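Local coordinates for Serine/threonine-protein kinase Tel1 (Chaetomium thermophilum, PDB 6SKY) that probably phosphorylates serine or threonine followed by glutamine in its protein targets, using ATP, to set off checkpoint signalling when DNA is damaged, at residues A2110-E2113 against K2114-K2117; R2286-G2289 against Q2290-Q2294. One frame throughout, in Å; residues are numbered along the deposited sequence.

Contact 1 of 2, residues A2110-E2113 against K2114-K2117; sequences ATFE and KRSK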
ATOM      1  N   ALA A2110      19.940   4.597  31.857  1.00 38.09           N
ATOM      2  CA  ALA A2110      18.696   4.083  32.426  1.00 38.09           C
ATOM      3  C   ALA A2110      17.598   5.143  32.440  1.00 38.09           C
ATOM      4  O   ALA A2110      16.410   4.823  32.259  1.00 38.09           O
ATOM      5  CB  ALA A2110      18.950   3.558  33.832  1.00 38.09           C
ATOM      6  N   THR A2111      17.969   6.404  32.656  1.00 34.83           N
ATOM      7  CA  THR A2111      16.990   7.479  32.553  1.00 34.83           C
ATOM      8  C   THR A2111      16.408   7.555  31.150  1.00 34.83           C
ATOM      9  O   THR A2111      15.194   7.736  30.977  1.00 34.83           O
ATOM     10  CB  THR A2111      17.631   8.806  32.933  1.00 34.83           C
ATOM     11  OG1 THR A2111      18.265   8.681  34.208  1.00 34.83           O
ATOM     12  CG2 THR A2111      16.587   9.869  33.022  1.00 34.83           C
ATOM     13  N   PHE A2112      17.263   7.433  30.138  1.00 31.62           N
ATOM     14  CA  PHE A2112      16.774   7.422  28.764  1.00 31.62           C
ATOM     15  C   PHE A2112      15.765   6.305  28.544  1.00 31.62           C
ATOM     16  O   PHE A2112      14.758   6.492  27.850  1.00 31.62           O
ATOM     17  CB  PHE A2112      17.940   7.279  27.797  1.00 31.62           C
ATOM     18  CG  PHE A2112      18.801   8.487  27.721  1.00 31.62           C
ATOM     19  CD1 PHE A2112      18.373   9.686  28.245  1.00 31.62           C
ATOM     20  CD2 PHE A2112      20.038   8.431  27.119  1.00 31.62           C
ATOM     21  CE1 PHE A2112      19.162  10.795  28.177  1.00 31.62           C
ATOM     22  CE2 PHE A2112      20.827   9.543  27.052  1.00 31.62           C
ATOM     23  CZ  PHE A2112      20.390  10.723  27.579  1.00 31.62           C
ATOM     24  N   GLU A2113      16.007   5.141  29.143  1.00 36.88           N
ATOM     25  CA  GLU A2113      15.076   4.026  28.964  1.00 36.88           C
ATOM     26  C   GLU A2113      13.706   4.302  29.596  1.00 36.88           C
ATOM     27  O   GLU A2113      12.659   4.034  28.982  1.00 36.88           O
ATOM     28  CB  GLU A2113      15.691   2.758  29.528  1.00 36.88           C
ATOM     29  CG  GLU A2113      16.996   2.400  28.859  1.00 36.88           C
ATOM     30  CD  GLU A2113      17.745   1.303  29.580  1.00 36.88           C
ATOM     31  OE1 GLU A2113      18.984   1.233  29.436  1.00 36.88           O
ATOM     32  OE2 GLU A2113      17.099   0.512  30.296  1.00 36.88           O
ATOM     33  N   LYS A2114      13.682   4.832  30.819  1.00 35.40           N
ATOM     34  CA  LYS A2114      12.389   5.162  31.429  1.00 35.40           C
ATOM     35  C   LYS A2114      11.629   6.203  30.604  1.00 35.40           C
ATOM     36  O   LYS A2114      10.403   6.099  30.387  1.00 35.40           O
ATOM     37  CB  LYS A2114      12.602   5.661  32.850  1.00 35.40           C
ATOM     38  CG  LYS A2114      13.439   4.740  33.699  1.00 35.40           C
ATOM     39  CD  LYS A2114      13.976   5.462  34.917  1.00 35.40           C
ATOM     40  CE  LYS A2114      15.013   4.625  35.646  1.00 35.40           C
ATOM     41  NZ  LYS A2114      15.803   5.430  36.619  1.00 35.40           N
ATOM     42  N   ARG A2115      12.335   7.221  30.129  1.00 30.67           N
ATOM     43  CA  ARG A2115      11.656   8.191  29.289  1.00 30.67           C
ATOM     44  C   ARG A2115      11.139   7.547  28.014  1.00 30.67           C
ATOM     45  O   ARG A2115      10.108   7.967  27.491  1.00 30.67           O
ATOM     46  CB  ARG A2115      12.585   9.353  28.999  1.00 30.67           C
ATOM     47  CG  ARG A2115      12.990  10.035  30.259  1.00 30.67           C
ATOM     48  CD  ARG A2115      14.090  11.010  30.040  1.00 30.67           C
ATOM     49  NE  ARG A2115      14.342  11.755  31.257  1.00 30.67           N
ATOM     50  CZ  ARG A2115      15.319  12.631  31.396  1.00 30.67           C
ATOM     51  NH1 ARG A2115      15.475  13.274  32.541  1.00 30.67           N
ATOM     52  NH2 ARG A2115      16.144  12.857  30.390  1.00 30.67           N
ATOM     53  N   SER A2116      11.817   6.518  27.509  1.00 30.36           N
ATOM     54  CA  SER A2116      11.275   5.785  26.367  1.00 30.36           C
ATOM     55  C   SER A2116       9.932   5.172  26.708  1.00 30.36           C
ATOM     56  O   SER A2116       9.023   5.114  25.863  1.00 30.36           O
ATOM     57  CB  SER A2116      12.237   4.691  25.935  1.00 30.36           C
ATOM     58  OG  SER A2116      12.189   3.623  26.857  1.00 30.36           O
ATOM     59  N   LYS A2117       9.810   4.666  27.936  1.00 31.78           N
ATOM     60  CA  LYS A2117       8.517   4.147  28.384  1.00 31.78           C
ATOM     61  C   LYS A2117       7.424   5.189  28.219  1.00 31.78           C
ATOM     62  O   LYS A2117       6.328   4.876  27.748  1.00 31.78           O
ATOM     63  CB  LYS A2117       8.576   3.691  29.841  1.00 31.78           C
ATOM     64  CG  LYS A2117       9.780   2.849  30.205  1.00 31.78           C
ATOM     65  CD  LYS A2117       9.754   1.480  29.563  1.00 31.78           C
ATOM     66  CE  LYS A2117      10.918   0.647  30.067  1.00 31.78           C
ATOM     67  NZ  LYS A2117      10.827  -0.773  29.645  1.00 31.78           N
TER

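Contact 2 of 2, residues R2286-G2289 against Q2290-Q2294; sequences REAG and QVFHQ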
ATOM      1  N   ARG A2286      12.496 -13.209  29.850  1.00 50.17           N
ATOM      2  CA  ARG A2286      11.842 -12.783  28.620  1.00 50.17           C
ATOM      3  C   ARG A2286      12.415 -13.445  27.382  1.00 50.17           C
ATOM      4  O   ARG A2286      11.689 -13.638  26.403  1.00 50.17           O
ATOM      5  CB  ARG A2286      11.929 -11.269  28.467  1.00 50.17           C
ATOM      6  CG  ARG A2286      11.004 -10.528  29.399  1.00 50.17           C
ATOM      7  CD  ARG A2286      10.628  -9.177  28.835  1.00 50.17           C
ATOM      8  NE  ARG A2286       9.773  -8.433  29.751  1.00 50.17           N
ATOM      9  CZ  ARG A2286       9.304  -7.216  29.505  1.00 50.17           C
ATOM     10  NH1 ARG A2286       8.534  -6.609  30.397  1.00 50.17           N
ATOM     11  NH2 ARG A2286       9.606  -6.606  28.367  1.00 50.17           N
ATOM     12  N   GLU A2287      13.695 -13.805  27.402  1.00 45.13           N
ATOM     13  CA  GLU A2287      14.275 -14.541  26.288  1.00 45.13           C
ATOM     14  C   GLU A2287      13.593 -15.892  26.117  1.00 45.13           C
ATOM     15  O   GLU A2287      13.135 -16.244  25.020  1.00 45.13           O
ATOM     16  CB  GLU A2287      15.772 -14.707  26.528  1.00 45.13           C
ATOM     17  CG  GLU A2287      16.530 -15.419  25.440  1.00 45.13           C
ATOM     18  CD  GLU A2287      17.961 -15.705  25.845  1.00 45.13           C
ATOM     19  OE1 GLU A2287      18.284 -15.536  27.037  1.00 45.13           O
ATOM     20  OE2 GLU A2287      18.763 -16.099  24.976  1.00 45.13           O
ATOM     21  N   ALA A2288      13.503 -16.659  27.203  1.00 39.00           N
ATOM     22  CA  ALA A2288      12.827 -17.945  27.141  1.00 39.00           C
ATOM     23  C   ALA A2288      11.351 -17.773  26.838  1.00 39.00           C
ATOM     24  O   ALA A2288      10.758 -18.591  26.133  1.00 39.00           O
ATOM     25  CB  ALA A2288      13.018 -18.700  28.450  1.00 39.00           C
ATOM     26  N   GLY A2289      10.733 -16.725  27.372  1.00 35.92           N
ATOM     27  CA  GLY A2289       9.342 -16.473  27.051  1.00 35.92           C
ATOM     28  C   GLY A2289       9.124 -16.283  25.566  1.00 35.92           C
ATOM     29  O   GLY A2289       8.195 -16.848  24.989  1.00 35.92           O
ATOM     30  N   GLN A2290       9.992 -15.503  24.925  1.00 36.63           N
ATOM     31  CA  GLN A2290       9.868 -15.285  23.489  1.00 36.63           C
ATOM     32  C   GLN A2290      10.082 -16.576  22.713  1.00 36.63           C
ATOM     33  O   GLN A2290       9.327 -16.880  21.784  1.00 36.63           O
ATOM     34  CB  GLN A2290      10.855 -14.212  23.045  1.00 36.63           C
ATOM     35  CG  GLN A2290      10.839 -13.906  21.563  1.00 36.63           C
ATOM     36  CD  GLN A2290       9.554 -13.256  21.104  1.00 36.63           C
ATOM     37  OE1 GLN A2290       8.544 -13.927  20.890  1.00 36.63           O
ATOM     38  NE2 GLN A2290       9.586 -11.941  20.936  1.00 36.63           N
ATOM     39  N   VAL A2291      11.085 -17.365  23.095  1.00 30.47           N
ATOM     40  CA  VAL A2291      11.341 -18.618  22.387  1.00 30.47           C
ATOM     41  C   VAL A2291      10.159 -19.574  22.517  1.00 30.47           C
ATOM     42  O   VAL A2291       9.723 -20.191  21.534  1.00 30.47           O
ATOM     43  CB  VAL A2291      12.643 -19.255  22.901  1.00 30.47           C
ATOM     44  CG1 VAL A2291      12.874 -20.570  22.243  1.00 30.47           C
ATOM     45  CG2 VAL A2291      13.795 -18.347  22.633  1.00 30.47           C
ATOM     46  N   PHE A2292       9.617 -19.710  23.726  1.00 28.92           N
ATOM     47  CA  PHE A2292       8.535 -20.659  23.960  1.00 28.92           C
ATOM     48  C   PHE A2292       7.252 -20.220  23.279  1.00 28.92           C
ATOM     49  O   PHE A2292       6.526 -21.053  22.731  1.00 28.92           O
ATOM     50  CB  PHE A2292       8.299 -20.824  25.453  1.00 28.92           C
ATOM     51  CG  PHE A2292       9.393 -21.537  26.162  1.00 28.92           C
ATOM     52  CD1 PHE A2292      10.005 -22.617  25.593  1.00 28.92           C
ATOM     53  CD2 PHE A2292       9.801 -21.127  27.409  1.00 28.92           C
ATOM     54  CE1 PHE A2292      11.005 -23.271  26.247  1.00 28.92           C
ATOM     55  CE2 PHE A2292      10.800 -21.780  28.060  1.00 28.92           C
ATOM     56  CZ  PHE A2292      11.401 -22.852  27.480  1.00 28.92           C
ATOM     57  N   HIS A2293       6.947 -18.927  23.298  1.00 29.43           N
ATOM     58  CA  HIS A2293       5.767 -18.462  22.586  1.00 29.43           C
ATOM     59  C   HIS A2293       5.917 -18.658  21.087  1.00 29.43           C
ATOM     60  O   HIS A2293       4.963 -19.056  20.412  1.00 29.43           O
ATOM     61  CB  HIS A2293       5.507 -17.000  22.905  1.00 29.43           C
ATOM     62  CG  HIS A2293       4.298 -16.449  22.229  1.00 29.43           C
ATOM     63  ND1 HIS A2293       3.019 -16.744  22.641  1.00 29.43           N
ATOM     64  CD2 HIS A2293       4.171 -15.629  21.163  1.00 29.43           C
ATOM     65  CE1 HIS A2293       2.154 -16.124  21.861  1.00 29.43           C
ATOM     66  NE2 HIS A2293       2.828 -15.444  20.953  1.00 29.43           N
ATOM     67  N   GLN A2294       7.102 -18.376  20.548  1.00 27.85           N
ATOM     68  CA  GLN A2294       7.384 -18.645  19.145  1.00 27.85           C
ATOM     69  C   GLN A2294       7.065 -20.085  18.783  1.00 27.85           C
ATOM     70  O   GLN A2294       6.340 -20.359  17.821  1.00 27.85           O
ATOM     71  CB  GLN A2294       8.855 -18.349  18.876  1.00 27.85           C
ATOM     72  CG  GLN A2294       9.217 -18.182  17.439  1.00 27.85           C
ATOM     73  CD  GLN A2294       8.626 -16.943  16.873  1.00 27.85           C
ATOM     74  OE1 GLN A2294       8.822 -15.853  17.403  1.00 27.85           O
ATOM     75  NE2 GLN A2294       7.873 -17.091  15.800  1.00 27.85           N
TER

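Contact 1 of 2, residues A2110-E2113 against K2114-K2117
Arg2115 runs alongside Thr2111, one helical turn on, and the methyl of Thr2111 does the touching: CG2 sits over one face of the guanidinium, offset toward its rim, at 3.4 Å from Arg2115 CZ. That placement follows from chi1 of -53°, which sets CG2 opposite the backbone N and turns OG1 back along the helix to the carbonyl oxygen of Cys2107, where it is hydrogen-bonded. The Arg2115 chain, extended from CG to NE, runs back past Thr2111 O before its flat end meets the methyl. Next to it, Arg2115 NH2 stands at the edge of the Phe2112 ring, 4.3 Å from Phe2112 CE1.

The backbone bonds are those of a regular alpha-helix, i to i+4, within the helix 2102-2119 of the FAT domain, the alpha-helical region characteristic of PI3K-related kinases. Lys2114 N donates to Ala2110 O at 3.1 Å, Arg2115 N to Thr2111 O at 3.0 Å and Ser2116 N to Phe2112 O at 3.0 Å; the second is the straightest, with 171° at the hydrogen.

Side chains also reach other helices. Arg2115 NH1 forms a salt bridge with Asp1606, and the Phe2112 ring is engaged by Arg2134 in a cation-pi interaction. In plain packing, Phe2112 lies on Leu2167 of helix 2154-2174, as does Ser2116. A leucine in place of Arg2115 would probably leave Asp1606 without its charged mate and the Thr2111 methyl without the flat group it lies against. On the exposed side, Glu2113 OE2 and Lys2117 NZ stay 6.4 Å apart, opposite charges that do not touch.

Contact 2 of 2, residues R2286-G2289 against Q2290-Q2294
Ala2288 and Phe2292, four residues apart, make the apolar side-chain contact of this helical segment: the Ala2288 methyl CB meets one ring carbon, Phe2292 CE2, at 3.8 Å. With chi1 of -70°, Phe2292 CG stands beside its own backbone N and the ring lies back over the preceding turn, with Ala2288 O oblique to it. One branch of Val2291, CG2, lies beside Glu2287 O. Beyond these residues, Phe2292 packs on Leu2383 of helix 2348-2387, and both Phe2292 and Ala2288 rest on Leu2279 of helix 2264-2279.

Main-chain hydrogen bonds join the two segments in i to i+4 steps at the start of the helix 2286-2303, part of the FAT domain. Gln2290 N donates to Arg2286 O at 2.9 Å, Val2291 N to Glu2287 O at 3.0 Å and His2293 N to Gly2289 O at 3.0 Å. Phe2292 N donates to Ala2288 O at 2.9 Å with 163° at the hydrogen, so this carbonyl, oblique to the ring, has a backbone partner.

The polar ends turn to partners beyond these residues. Both carboxylate oxygens of Glu2287 are bound, OE1 in a salt bridge to Lys2282 and OE2 in a hydrogen bond to Ser2246, a residue that Val2291 also touches. His2293 ND1 is hydrogen-bonded to Asp2394 and its ring stacks with that of His2391.

The chemistry thus divides by kind of group: the buried apolar side chains of Ala2288, Val2291 and Phe2292 pack on helices 2264-2279 and 2348-2387, whereas Glu2287 and His2293, both partly exposed, have their carboxylate oxygens and ND1 satisfied by Lys2282, Ser2246 and Asp2394.

Both contacts are short pieces, about two turns each, of an alpha-helix within the FAT domain, contact 1 on helix 2102-2119 and contact 2 on helix 2286-2303. They come in series along the chain, the first closing well before the second opens, with helices such as 2154-2174 and 2264-2279 between them. Their centres are 24 Å apart; both lie in the same half of the chain, with about 6 Å between nearest atoms. Each packs on different helices, contact 1 through Arg2115 on helix 1627-1644 and contact 2 through Phe2292 on helix 2348-2387. Both are local contacts within one helix, away from the nucleotide and magnesium sites of the kinase domain.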